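PDB 3PM2: odorant-binding protein 47 from Anopheles gambiae, which binds small hydrophobic odorants such as menthol, citronellal and indole and is thought to carry them through the aqueous fluid around olfactory dendrites. Local coordinates for residues A89-K94 with E148-L153; G102-A107 with G135-C140; D112-G117 with C130-G135. All coordinates share one frame; numbering follows the deposited sequence.

How the contacts relate
The three contacts are nested along the chain. Contact 1 closes the widest loop, contact 2 lies inside it, and contact 3 lies inside contact 2. Contacts 1 and 2 both use helix 92-109; their centres are about 20 Å apart and they do not touch. Contacts 2 and 3 both use helix 133-147 and share Gly-135. Their centres are about 11 Å apart; Ile-114 packs against Ala-107 and Thr-136, and Ile-133 against Ala-107. Contacts 1 and 3 lie on opposite sides of the chain's centre, their centres about 30 Å apart. Together the contacts join helices 92-109, 111-118 and 133-147 and the loop after the last, and each includes a disulfide cysteine.

Contact 1 (A89-K94 with E148-L153); sequences APEWNK and ECPAKL
Glu-91 and Lys-152 reach for each other from opposite directions and form a salt bridge, with Lys-152 NZ 2.9 Å from Glu-91 OE2. The ammonium meets this oxygen from above the carboxylate plane, 36° out of it. The Lys-152 chain leaves with CG between the backbone N and the carbonyl carbon (chi1 67°), then runs extended to carry NZ across. In Glu-91 a bend at chi2 turns the carboxylate toward Lys-152. Water 1 closes the pair into a small ring. It donates to Glu-91 OE1 at 2.7 Å and accepts from Lys-152 NZ. Both carboxylate oxygens therefore have a partner, OE2 the lysine and OE1 the water.

Next to the charged pair, the apolar part of the contact is built on Trp-92. Its indole ring reaches toward 148-153 with its six-membered end. Trp-92 CH2 is 3.8 Å from Cys-149 CA, and Trp-92 CZ2 is 4.1 Å from Cys-149 SG. The sulfur-aromatic approach is oblique, with the sulfur 74° off the ring normal. Pro-150 CD approaches the indole obliquely, near its rim, 4.2 Å from Trp-92 CZ2, while Pro-150 CG meets Glu-91 CB. Leu-153 runs alongside the indole in the opposite sense, with its CD1 3.9 Å from Trp-92 NE1. The same methyl touches Ala-89 CB at 3.7 Å.

Cys-149 is disulfide-bonded to Cys-19, which also touches Trp-92, so the indole packs beside a covalent cross-link. Thr-21 and Pro-22 also touch the indole, as does Thr-85 of helix 74-85. The contact thus joins the start of helix 92-109 to the loop between helices 133-147 and 158-167, at the protein surface.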
ATOM      1  N   ALA A  89      11.520  -7.097 -15.980  1.00 22.87           N
ATOM      2  CA  ALA A  89      11.565  -8.520 -16.346  1.00 23.36           C
ATOM      3  C   ALA A  89      10.142  -8.958 -16.793  1.00 27.72           C
ATOM      4  O   ALA A  89       9.160  -8.460 -16.230  1.00 25.50           O
ATOM      5  CB  ALA A  89      12.024  -9.345 -15.155  1.00 24.14           C
ATOM      6  N   PRO A  90      10.013  -9.834 -17.824  1.00 25.34           N
ATOM      7  CA  PRO A  90       8.672 -10.168 -18.352  1.00 24.84           C
ATOM      8  C   PRO A  90       7.736 -10.858 -17.379  1.00 26.67           C
ATOM      9  O   PRO A  90       6.519 -10.834 -17.586  1.00 26.76           O
ATOM     10  CB  PRO A  90       8.963 -11.021 -19.589  1.00 26.65           C
ATOM     11  CG  PRO A  90      10.347 -11.539 -19.388  1.00 31.81           C
ATOM     12  CD  PRO A  90      11.079 -10.478 -18.619  1.00 27.42           C
ATOM     13  N   GLU A  91       8.287 -11.441 -16.309  1.00 22.42           N
ATOM     14  CA  GLU A  91       7.506 -12.081 -15.241  1.00 21.91           C
ATOM     15  C   GLU A  91       6.526 -11.099 -14.580  1.00 25.08           C
ATOM     16  O   GLU A  91       5.463 -11.509 -14.117  1.00 23.81           O
ATOM     17  CB  GLU A  91       8.425 -12.629 -14.150  1.00 23.54           C
ATOM     18  CG  GLU A  91       9.265 -13.821 -14.588  1.00 30.30           C
ATOM     19  CD  GLU A  91      10.543 -13.533 -15.351  1.00 43.50           C
ATOM     20  OE1 GLU A  91      10.778 -12.369 -15.745  1.00 27.56           O
ATOM     21  OE2 GLU A  91      11.288 -14.500 -15.614  1.00 37.66           O
ATOM     22  N   TRP A  92       6.892  -9.816 -14.531  1.00 21.58           N
ATOM     23  CA  TRP A  92       6.080  -8.783 -13.884  1.00 20.03           C
ATOM     24  C   TRP A  92       4.703  -8.499 -14.468  1.00 23.47           C
ATOM     25  O   TRP A  92       3.820  -8.101 -13.711  1.00 21.79           O
ATOM     26  CB  TRP A  92       6.882  -7.513 -13.660  1.00 17.94           C
ATOM     27  CG  TRP A  92       7.947  -7.657 -12.604  1.00 17.70           C
ATOM     28  CD1 TRP A  92       9.297  -7.638 -12.803  1.00 20.52           C
ATOM     29  CD2 TRP A  92       7.752  -7.807 -11.182  1.00 16.90           C
ATOM     30  NE1 TRP A  92       9.958  -7.758 -11.597  1.00 20.32           N
ATOM     31  CE2 TRP A  92       9.036  -7.903 -10.592  1.00 21.31           C
ATOM     32  CE3 TRP A  92       6.617  -7.957 -10.362  1.00 17.86           C
ATOM     33  CZ2 TRP A  92       9.221  -8.057  -9.214  1.00 20.38           C
ATOM     34  CZ3 TRP A  92       6.802  -8.101  -8.982  1.00 19.40           C
ATOM     35  CH2 TRP A  92       8.089  -8.166  -8.426  1.00 19.80           C
ATOM     36  N   ASN A  93       4.487  -8.750 -15.776  1.00 20.50           N
ATOM     37  CA  ASN A  93       3.179  -8.523 -16.406  1.00 20.65           C
ATOM     38  C   ASN A  93       2.075  -9.313 -15.698  1.00 25.56           C
ATOM     39  O   ASN A  93       1.135  -8.701 -15.174  1.00 23.66           O
ATOM     40  CB  ASN A  93       3.210  -8.850 -17.905  1.00 20.99           C
ATOM     41  CG  ASN A  93       1.914  -8.528 -18.592  1.00 35.23           C
ATOM     42  OD1 ASN A  93       1.056  -9.394 -18.791  1.00 37.24           O
ATOM     43  ND2 ASN A  93       1.728  -7.265 -18.913  1.00 24.80           N
ATOM     44  N   LYS A  94       2.221 -10.663 -15.656  1.00 23.22           N
ATOM     45  CA  LYS A  94       1.265 -11.570 -15.018  1.00 23.85           C
ATOM     46  C   LYS A  94       1.201 -11.383 -13.516  1.00 24.96           C
ATOM     47  O   LYS A  94       0.108 -11.437 -12.962  1.00 24.82           O
ATOM     48  CB  LYS A  94       1.565 -13.047 -15.340  1.00 29.18           C
ATOM     49  CG  LYS A  94       0.337 -13.954 -15.248  1.00 46.85           C
ATOM     50  CD  LYS A  94      -0.531 -13.863 -16.511  1.00 62.36           C
ATOM     51  CE  LYS A  94      -1.964 -13.524 -16.185  1.00 72.87           C
ATOM     52  NZ  LYS A  94      -2.665 -12.919 -17.351  1.00 82.15           N
ATOM     53  N   GLU A 148       5.854 -11.691  -4.344  1.00 16.93           N
ATOM     54  CA  GLU A 148       5.853 -12.458  -5.591  1.00 16.00           C
ATOM     55  C   GLU A 148       7.158 -12.326  -6.379  1.00 20.24           C
ATOM     56  O   GLU A 148       7.336 -12.980  -7.412  1.00 21.20           O
ATOM     57  CB  GLU A 148       4.666 -12.048  -6.472  1.00 18.00           C
ATOM     58  CG  GLU A 148       3.304 -12.434  -5.928  1.00 24.52           C
ATOM     59  CD  GLU A 148       3.000 -13.910  -5.865  1.00 34.55           C
ATOM     60  OE1 GLU A 148       3.790 -14.720  -6.397  1.00 34.47           O
ATOM     61  OE2 GLU A 148       1.966 -14.258  -5.260  1.00 40.79           O
ATOM     62  N   CYS A 149       8.058 -11.478  -5.911  1.00 17.23           N
ATOM     63  CA  CYS A 149       9.345 -11.274  -6.576  1.00 18.80           C
ATOM     64  C   CYS A 149      10.063 -12.610  -6.890  1.00 20.23           C
ATOM     65  O   CYS A 149      10.280 -13.392  -5.966  1.00 18.28           O
ATOM     66  CB  CYS A 149      10.239 -10.351  -5.759  1.00 20.66           C
ATOM     67  SG  CYS A 149      11.760  -9.858  -6.623  1.00 25.66           S
ATOM     68  N   PRO A 150      10.388 -12.908  -8.169  1.00 18.70           N
ATOM     69  CA  PRO A 150      11.148 -14.150  -8.473  1.00 17.86           C
ATOM     70  C   PRO A 150      12.465 -14.179  -7.693  1.00 19.34           C
ATOM     71  O   PRO A 150      13.111 -13.142  -7.573  1.00 18.30           O
ATOM     72  CB  PRO A 150      11.442 -14.029  -9.976  1.00 19.84           C
ATOM     73  CG  PRO A 150      10.374 -13.084 -10.500  1.00 24.76           C
ATOM     74  CD  PRO A 150      10.171 -12.100  -9.389  1.00 20.29           C
ATOM     75  N   ALA A 151      12.879 -15.355  -7.178  1.00 18.88           N
ATOM     76  CA  ALA A 151      14.119 -15.490  -6.386  1.00 20.01           C
ATOM     77  C   ALA A 151      15.331 -14.930  -7.162  1.00 22.57           C
ATOM     78  O   ALA A 151      16.190 -14.306  -6.561  1.00 21.09           O
ATOM     79  CB  ALA A 151      14.367 -16.947  -6.036  1.00 21.07           C
ATOM     80  N   LYS A 152      15.327 -15.058  -8.496  1.00 18.67           N
ATOM     81  CA  LYS A 152      16.424 -14.571  -9.351  1.00 17.94           C
ATOM     82  C   LYS A 152      16.550 -13.030  -9.319  1.00 21.42           C
ATOM     83  O   LYS A 152      17.594 -12.507  -9.702  1.00 20.26           O
ATOM     84  CB  LYS A 152      16.326 -15.119 -10.794  1.00 18.67           C
ATOM     85  CG  LYS A 152      15.132 -14.624 -11.610  1.00 23.04           C
ATOM     86  CD  LYS A 152      15.197 -15.085 -13.056  1.00 22.43           C
ATOM     87  CE  LYS A 152      14.150 -14.390 -13.901  1.00 23.58           C
ATOM     88  NZ  LYS A 152      14.146 -14.868 -15.309  1.00 26.41           N
ATOM     89  N   LEU A 153      15.468 -12.319  -8.892  1.00 17.83           N
ATOM     90  CA  LEU A 153      15.395 -10.855  -8.818  1.00 17.71           C
ATOM     91  C   LEU A 153      15.387 -10.335  -7.390  1.00 21.63           C
ATOM     92  O   LEU A 153      15.274  -9.126  -7.180  1.00 22.40           O
ATOM     93  CB  LEU A 153      14.147 -10.343  -9.592  1.00 18.16           C
ATOM     94  CG  LEU A 153      14.165 -10.625 -11.101  1.00 22.42           C
ATOM     95  CD1 LEU A 153      12.810 -10.402 -11.708  1.00 23.50           C
ATOM     96  CD2 LEU A 153      15.226  -9.786 -11.809  1.00 22.37           C
TER
HETATM   97  O   HOH W   1      13.325 -12.580 -16.684  1.00 34.11           O

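Contact 2 (G102-A107 with G135-C140); sequences GCFKMA and GTILAC
Cys-103 and Cys-140 join two helical segments that run roughly antiparallel. The angle between their directions is 143°, and the axes come within 9.2 Å. The backbones are nearest where Cys-103 CA lies 5.8 Å from Ile-137 CA.

The disulfide has an SG-SG bond of 2.1 Å between Cys-103 and Cys-140, with a chi3 of -82°. The two ends are built differently. Cys-103 SG is anti to its carbonyl carbon, whereas Cys-140 SG is anti to its backbone N.

Ile-137 packs mainly through its CD1 methyl. This methyl stands over the centre of the Phe-104 ring, 3.8 Å from the ring centroid and only 5° off the normal. This is a CH-pi contact in which the two side chains cross at about a right angle. The same methyl packs on Cys-103 O at 3.7 Å and on Ala-107 CB.

Nearer Thr-136, Met-106 is bent at chi2 and chi3. This brings its CE to 3.7 Å from both Thr-136 CG2 and Cys-140 CB. Thr-136 CG2 also meets Ala-107 CB at 3.9 Å, while Thr-136 OG1 hydrogen-bonds to Pro-132 O, one turn earlier in the chain.

Leu-77 of helix 74-85 and Met-61 of helix 55-63 also touch Ile-137. Helix pairs tied by disulfides are a hallmark of insect odorant-binding proteins of the PBP/GOBP family, and this link is one of six disulfides in the C-plus member described here.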
ATOM      1  N   GLY A 102      -6.401  -9.878  -7.252  1.00 15.57           N
ATOM      2  CA  GLY A 102      -6.487 -10.338  -5.866  1.00 15.96           C
ATOM      3  C   GLY A 102      -6.793  -9.236  -4.874  1.00 18.77           C
ATOM      4  O   GLY A 102      -7.528  -9.469  -3.909  1.00 16.88           O
ATOM      5  N   CYS A 103      -6.229  -8.036  -5.099  1.00 17.54           N
ATOM      6  CA  CYS A 103      -6.432  -6.883  -4.206  1.00 17.94           C
ATOM      7  C   CYS A 103      -7.821  -6.302  -4.313  1.00 18.62           C
ATOM      8  O   CYS A 103      -8.433  -6.010  -3.285  1.00 16.44           O
ATOM      9  CB  CYS A 103      -5.339  -5.832  -4.394  1.00 19.37           C
ATOM     10  SG  CYS A 103      -3.693  -6.427  -3.906  1.00 23.88           S
ATOM     11  N   PHE A 104      -8.368  -6.232  -5.539  1.00 16.31           N
ATOM     12  CA  PHE A 104      -9.735  -5.729  -5.755  1.00 15.24           C
ATOM     13  C   PHE A 104     -10.751  -6.750  -5.224  1.00 17.48           C
ATOM     14  O   PHE A 104     -11.763  -6.353  -4.639  1.00 16.25           O
ATOM     15  CB  PHE A 104      -9.986  -5.376  -7.240  1.00 16.80           C
ATOM     16  CG  PHE A 104      -9.565  -3.953  -7.568  1.00 18.30           C
ATOM     17  CD1 PHE A 104     -10.447  -2.890  -7.395  1.00 21.03           C
ATOM     18  CD2 PHE A 104      -8.266  -3.670  -7.987  1.00 19.19           C
ATOM     19  CE1 PHE A 104     -10.047  -1.569  -7.664  1.00 22.59           C
ATOM     20  CE2 PHE A 104      -7.873  -2.354  -8.281  1.00 22.18           C
ATOM     21  CZ  PHE A 104      -8.768  -1.310  -8.128  1.00 21.57           C
ATOM     22  N   LYS A 105     -10.450  -8.066  -5.371  1.00 15.41           N
ATOM     23  CA  LYS A 105     -11.309  -9.150  -4.845  1.00 15.98           C
ATOM     24  C   LYS A 105     -11.379  -9.066  -3.309  1.00 18.72           C
ATOM     25  O   LYS A 105     -12.474  -9.149  -2.730  1.00 16.96           O
ATOM     26  CB  LYS A 105     -10.769 -10.519  -5.282  1.00 21.25           C
ATOM     27  CG  LYS A 105     -11.796 -11.642  -5.236  1.00 42.95           C
ATOM     28  CD  LYS A 105     -11.108 -13.005  -5.225  1.00 53.22           C
ATOM     29  CE  LYS A 105     -12.052 -14.158  -5.485  1.00 65.65           C
ATOM     30  NZ  LYS A 105     -13.015 -14.365  -4.373  1.00 75.14           N
ATOM     31  N   MET A 106     -10.223  -8.869  -2.663  1.00 15.71           N
ATOM     32  CA  MET A 106     -10.088  -8.713  -1.215  1.00 15.29           C
ATOM     33  C   MET A 106     -10.885  -7.500  -0.737  1.00 18.15           C
ATOM     34  O   MET A 106     -11.639  -7.604   0.236  1.00 16.03           O
ATOM     35  CB  MET A 106      -8.597  -8.625  -0.805  1.00 17.93           C
ATOM     36  CG  MET A 106      -8.373  -8.414   0.716  1.00 22.45           C
ATOM     37  SD  MET A 106      -8.417  -6.670   1.218  1.00 26.06           S
ATOM     38  CE  MET A 106      -6.853  -6.093   0.469  1.00 22.43           C
ATOM     39  N   ALA A 107     -10.743  -6.355  -1.425  1.00 14.75           N
ATOM     40  CA  ALA A 107     -11.442  -5.116  -1.057  1.00 14.03           C
ATOM     41  C   ALA A 107     -12.940  -5.318  -1.098  1.00 17.31           C
ATOM     42  O   ALA A 107     -13.619  -4.920  -0.158  1.00 17.17           O
ATOM     43  CB  ALA A 107     -11.023  -3.977  -1.980  1.00 14.47           C
ATOM     44  N   GLY A 135      -5.997   2.981   0.699  1.00 11.80           N
ATOM     45  CA  GLY A 135      -5.025   2.228   1.485  1.00 11.37           C
ATOM     46  C   GLY A 135      -5.217   0.725   1.337  1.00 14.51           C
ATOM     47  O   GLY A 135      -4.239  -0.019   1.275  1.00 13.14           O
ATOM     48  N   THR A 136      -6.475   0.268   1.282  1.00 10.32           N
ATOM     49  CA  THR A 136      -6.761  -1.177   1.121  1.00  9.61           C
ATOM     50  C   THR A 136      -6.068  -1.683  -0.148  1.00 14.45           C
ATOM     51  O   THR A 136      -5.345  -2.677  -0.094  1.00 14.69           O
ATOM     52  CB  THR A 136      -8.269  -1.413   1.067  1.00 15.85           C
ATOM     53  OG1 THR A 136      -8.844  -0.881   2.270  1.00 17.87           O
ATOM     54  CG2 THR A 136      -8.621  -2.880   0.924  1.00 13.52           C
ATOM     55  N   ILE A 137      -6.250  -0.968  -1.268  1.00 12.38           N
ATOM     56  CA  ILE A 137      -5.661  -1.357  -2.553  1.00 11.90           C
ATOM     57  C   ILE A 137      -4.159  -1.220  -2.557  1.00 14.23           C
ATOM     58  O   ILE A 137      -3.438  -2.181  -2.912  1.00 13.84           O
ATOM     59  CB  ILE A 137      -6.333  -0.603  -3.753  1.00 15.10           C
ATOM     60  CG1 ILE A 137      -7.871  -0.900  -3.842  1.00 14.71           C
ATOM     61  CG2 ILE A 137      -5.638  -0.930  -5.101  1.00 16.88           C
ATOM     62  CD1 ILE A 137      -8.250  -2.387  -4.172  1.00 13.51           C
ATOM     63  N   LEU A 138      -3.669  -0.027  -2.179  1.00 12.19           N
ATOM     64  CA  LEU A 138      -2.249   0.276  -2.239  1.00 11.68           C
ATOM     65  C   LEU A 138      -1.385  -0.594  -1.322  1.00 15.04           C
ATOM     66  O   LEU A 138      -0.314  -1.066  -1.748  1.00 11.11           O
ATOM     67  CB  LEU A 138      -1.997   1.789  -2.015  1.00 12.62           C
ATOM     68  CG  LEU A 138      -0.581   2.300  -2.317  1.00 19.57           C
ATOM     69  CD1 LEU A 138      -0.221   2.125  -3.814  1.00 20.67           C
ATOM     70  CD2 LEU A 138      -0.439   3.789  -1.904  1.00 23.03           C
ATOM     71  N   ALA A 139      -1.849  -0.809  -0.074  1.00 13.89           N
ATOM     72  CA  ALA A 139      -1.157  -1.654   0.898  1.00 14.26           C
ATOM     73  C   ALA A 139      -1.009  -3.064   0.349  1.00 17.80           C
ATOM     74  O   ALA A 139       0.091  -3.614   0.361  1.00 16.03           O
ATOM     75  CB  ALA A 139      -1.924  -1.698   2.220  1.00 15.41           C
ATOM     76  N   CYS A 140      -2.111  -3.631  -0.157  1.00 13.75           N
ATOM     77  CA  CYS A 140      -2.168  -4.963  -0.736  1.00 14.79           C
ATOM     78  C   CYS A 140      -1.250  -5.052  -1.967  1.00 16.52           C
ATOM     79  O   CYS A 140      -0.509  -6.029  -2.109  1.00 15.04           O
ATOM     80  CB  CYS A 140      -3.609  -5.312  -1.083  1.00 17.48           C
ATOM     81  SG  CYS A 140      -3.805  -6.904  -1.901  1.00 22.52           S
TER

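Contact 3 (D112-G117 with C130-G135); sequences DEIEAG and CHPISG
His-131 ND1 accepts from Ile-133 N at 3.0 Å with an N-H...N angle of 164°, and the donor lies in the ring plane. This is a side-chain capping bond at the turn that leads into helix 133-147. The ring is held firmly here and only weakly at its other nitrogen. There, His-131 NE2 gives a weak bond to Glu-115 OE2 at 3.1 Å, with an angle of 126°. Carboxylate and imidazole planes are 43° apart. The Glu-115 chain is bent at chi2, which turns its end back to the ring.

Beside these polar groups, Ile-114 crosses His-131 at about a right angle. Its CG2 packs on His-131 CE1 at 3.4 Å, and its CD1 meets Ile-133 CD1. Pro-132 lies on the backbone of helix 111-118, its CG against Gly-117 C at 3.8 Å.

Cys-130 is disulfide-bonded to Cys-55, and His-131 N is hydrogen-bonded to Glu-58 OE1 of helix 55-63, so the turn is tied to a third helix. Water 2 lies between the segments, 2.8 Å from both Gly-117 O and Cys-130 O. Pro-132 CG comes to 3.4 Å from Ile-114 O.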
ATOM      1  N   ASP A 112     -18.142  -3.856   3.647  1.00 17.75           N
ATOM      2  CA  ASP A 112     -18.840  -3.285   4.807  1.00 17.18           C
ATOM      3  C   ASP A 112     -17.925  -2.585   5.810  1.00 20.40           C
ATOM      4  O   ASP A 112     -18.227  -1.463   6.247  1.00 19.28           O
ATOM      5  CB  ASP A 112     -19.768  -4.317   5.444  1.00 20.76           C
ATOM      6  CG  ASP A 112     -20.936  -4.674   4.521  1.00 47.37           C
ATOM      7  OD1 ASP A 112     -21.326  -3.818   3.680  1.00 48.83           O
ATOM      8  OD2 ASP A 112     -21.468  -5.791   4.646  1.00 61.80           O
ATOM      9  N   GLU A 113     -16.786  -3.208   6.112  1.00 16.50           N
ATOM     10  CA  GLU A 113     -15.771  -2.647   7.012  1.00 15.80           C
ATOM     11  C   GLU A 113     -15.171  -1.374   6.406  1.00 17.08           C
ATOM     12  O   GLU A 113     -15.043  -0.365   7.104  1.00 14.78           O
ATOM     13  CB  GLU A 113     -14.695  -3.686   7.251  1.00 16.93           C
ATOM     14  CG  GLU A 113     -13.590  -3.210   8.169  1.00 24.96           C
ATOM     15  CD  GLU A 113     -12.521  -4.265   8.311  1.00 39.12           C
ATOM     16  OE1 GLU A 113     -11.478  -4.160   7.628  1.00 29.79           O
ATOM     17  OE2 GLU A 113     -12.760  -5.237   9.058  1.00 33.31           O
ATOM     18  N   ILE A 114     -14.859  -1.410   5.091  1.00 14.99           N
ATOM     19  CA  ILE A 114     -14.331  -0.226   4.392  1.00 14.83           C
ATOM     20  C   ILE A 114     -15.354   0.924   4.469  1.00 16.60           C
ATOM     21  O   ILE A 114     -14.991   2.039   4.818  1.00 15.30           O
ATOM     22  CB  ILE A 114     -13.953  -0.592   2.931  1.00 17.22           C
ATOM     23  CG1 ILE A 114     -12.686  -1.501   2.911  1.00 16.53           C
ATOM     24  CG2 ILE A 114     -13.746   0.685   2.074  1.00 17.35           C
ATOM     25  CD1 ILE A 114     -12.315  -2.134   1.507  1.00 16.90           C
ATOM     26  N   GLU A 115     -16.628   0.642   4.140  1.00 16.05           N
ATOM     27  CA  GLU A 115     -17.689   1.630   4.208  1.00 16.56           C
ATOM     28  C   GLU A 115     -17.915   2.226   5.597  1.00 20.59           C
ATOM     29  O   GLU A 115     -18.133   3.431   5.720  1.00 19.68           O
ATOM     30  CB  GLU A 115     -18.975   1.100   3.578  1.00 18.85           C
ATOM     31  CG  GLU A 115     -18.886   1.046   2.057  1.00 30.35           C
ATOM     32  CD  GLU A 115     -18.230   2.239   1.376  1.00 61.17           C
ATOM     33  OE1 GLU A 115     -18.717   3.382   1.549  1.00 49.20           O
ATOM     34  OE2 GLU A 115     -17.203   2.029   0.690  1.00 57.91           O
ATOM     35  N   ALA A 116     -17.785   1.407   6.640  1.00 17.22           N
ATOM     36  CA  ALA A 116     -17.913   1.866   8.022  1.00 15.43           C
ATOM     37  C   ALA A 116     -16.730   2.752   8.399  1.00 17.38           C
ATOM     38  O   ALA A 116     -16.923   3.793   9.030  1.00 16.19           O
ATOM     39  CB  ALA A 116     -18.008   0.686   8.949  1.00 15.80           C
ATOM     40  N   GLY A 117     -15.534   2.380   7.926  1.00 14.11           N
ATOM     41  CA  GLY A 117     -14.314   3.147   8.137  1.00 13.23           C
ATOM     42  C   GLY A 117     -14.430   4.543   7.538  1.00 17.66           C
ATOM     43  O   GLY A 117     -14.041   5.520   8.174  1.00 16.05           O
ATOM     44  N   CYS A 130     -10.023   9.698   6.046  1.00 15.16           N
ATOM     45  CA  CYS A 130      -9.888   9.357   4.621  1.00 15.11           C
ATOM     46  C   CYS A 130     -10.646   8.076   4.365  1.00 16.53           C
ATOM     47  O   CYS A 130     -10.771   7.238   5.271  1.00 15.97           O
ATOM     48  CB  CYS A 130      -8.418   9.218   4.218  1.00 16.23           C
ATOM     49  SG  CYS A 130      -7.534  10.804   4.170  1.00 20.82           S
ATOM     50  N   HIS A 131     -11.159   7.921   3.137  1.00 13.00           N
ATOM     51  CA  HIS A 131     -11.865   6.696   2.806  1.00 13.02           C
ATOM     52  C   HIS A 131     -10.848   5.547   2.803  1.00 14.47           C
ATOM     53  O   HIS A 131      -9.763   5.709   2.265  1.00 14.68           O
ATOM     54  CB  HIS A 131     -12.559   6.806   1.433  1.00 13.41           C
ATOM     55  CG  HIS A 131     -13.582   5.726   1.186  1.00 16.01           C
ATOM     56  ND1 HIS A 131     -13.209   4.421   0.880  1.00 16.84           N
ATOM     57  CD2 HIS A 131     -14.933   5.818   1.131  1.00 16.06           C
ATOM     58  CE1 HIS A 131     -14.338   3.762   0.674  1.00 16.03           C
ATOM     59  NE2 HIS A 131     -15.403   4.560   0.823  1.00 16.44           N
ATOM     60  N   PRO A 132     -11.149   4.381   3.414  1.00 10.72           N
ATOM     61  CA  PRO A 132     -10.137   3.308   3.456  1.00 10.26           C
ATOM     62  C   PRO A 132      -9.818   2.638   2.117  1.00 14.20           C
ATOM     63  O   PRO A 132      -8.829   1.903   2.056  1.00 13.69           O
ATOM     64  CB  PRO A 132     -10.736   2.287   4.428  1.00 12.43           C
ATOM     65  CG  PRO A 132     -11.807   3.016   5.184  1.00 16.54           C
ATOM     66  CD  PRO A 132     -12.352   4.019   4.189  1.00 12.60           C
ATOM     67  N   ILE A 133     -10.630   2.839   1.068  1.00 11.28           N
ATOM     68  CA  ILE A 133     -10.366   2.120  -0.200  1.00 11.51           C
ATOM     69  C   ILE A 133      -8.940   2.320  -0.737  1.00 13.94           C
ATOM     70  O   ILE A 133      -8.305   1.340  -1.160  1.00 14.31           O
ATOM     71  CB  ILE A 133     -11.439   2.350  -1.307  1.00 14.84           C
ATOM     72  CG1 ILE A 133     -11.361   1.292  -2.439  1.00 17.69           C
ATOM     73  CG2 ILE A 133     -11.392   3.761  -1.883  1.00 14.65           C
ATOM     74  CD1 ILE A 133     -11.494  -0.226  -2.001  1.00 21.47           C
ATOM     75  N   SER A 134      -8.443   3.565  -0.744  1.00 10.81           N
ATOM     76  CA  SER A 134      -7.104   3.802  -1.318  1.00 10.98           C
ATOM     77  C   SER A 134      -6.008   2.967  -0.632  1.00 14.05           C
ATOM     78  O   SER A 134      -5.204   2.336  -1.317  1.00 12.01           O
ATOM     79  CB  SER A 134      -6.756   5.282  -1.288  1.00 13.40           C
ATOM     80  OG  SER A 134      -7.650   6.054  -2.073  1.00 17.52           O
ATOM     81  N   GLY A 135      -5.997   2.981   0.699  1.00 11.80           N
ATOM     82  CA  GLY A 135      -5.025   2.228   1.485  1.00 11.37           C
ATOM     83  C   GLY A 135      -5.217   0.725   1.337  1.00 14.51           C
ATOM     84  O   GLY A 135      -4.239  -0.019   1.275  1.00 13.14           O
TER
HETATM   85  O   HOH W   2     -11.288   6.105   7.815  1.00 15.91           O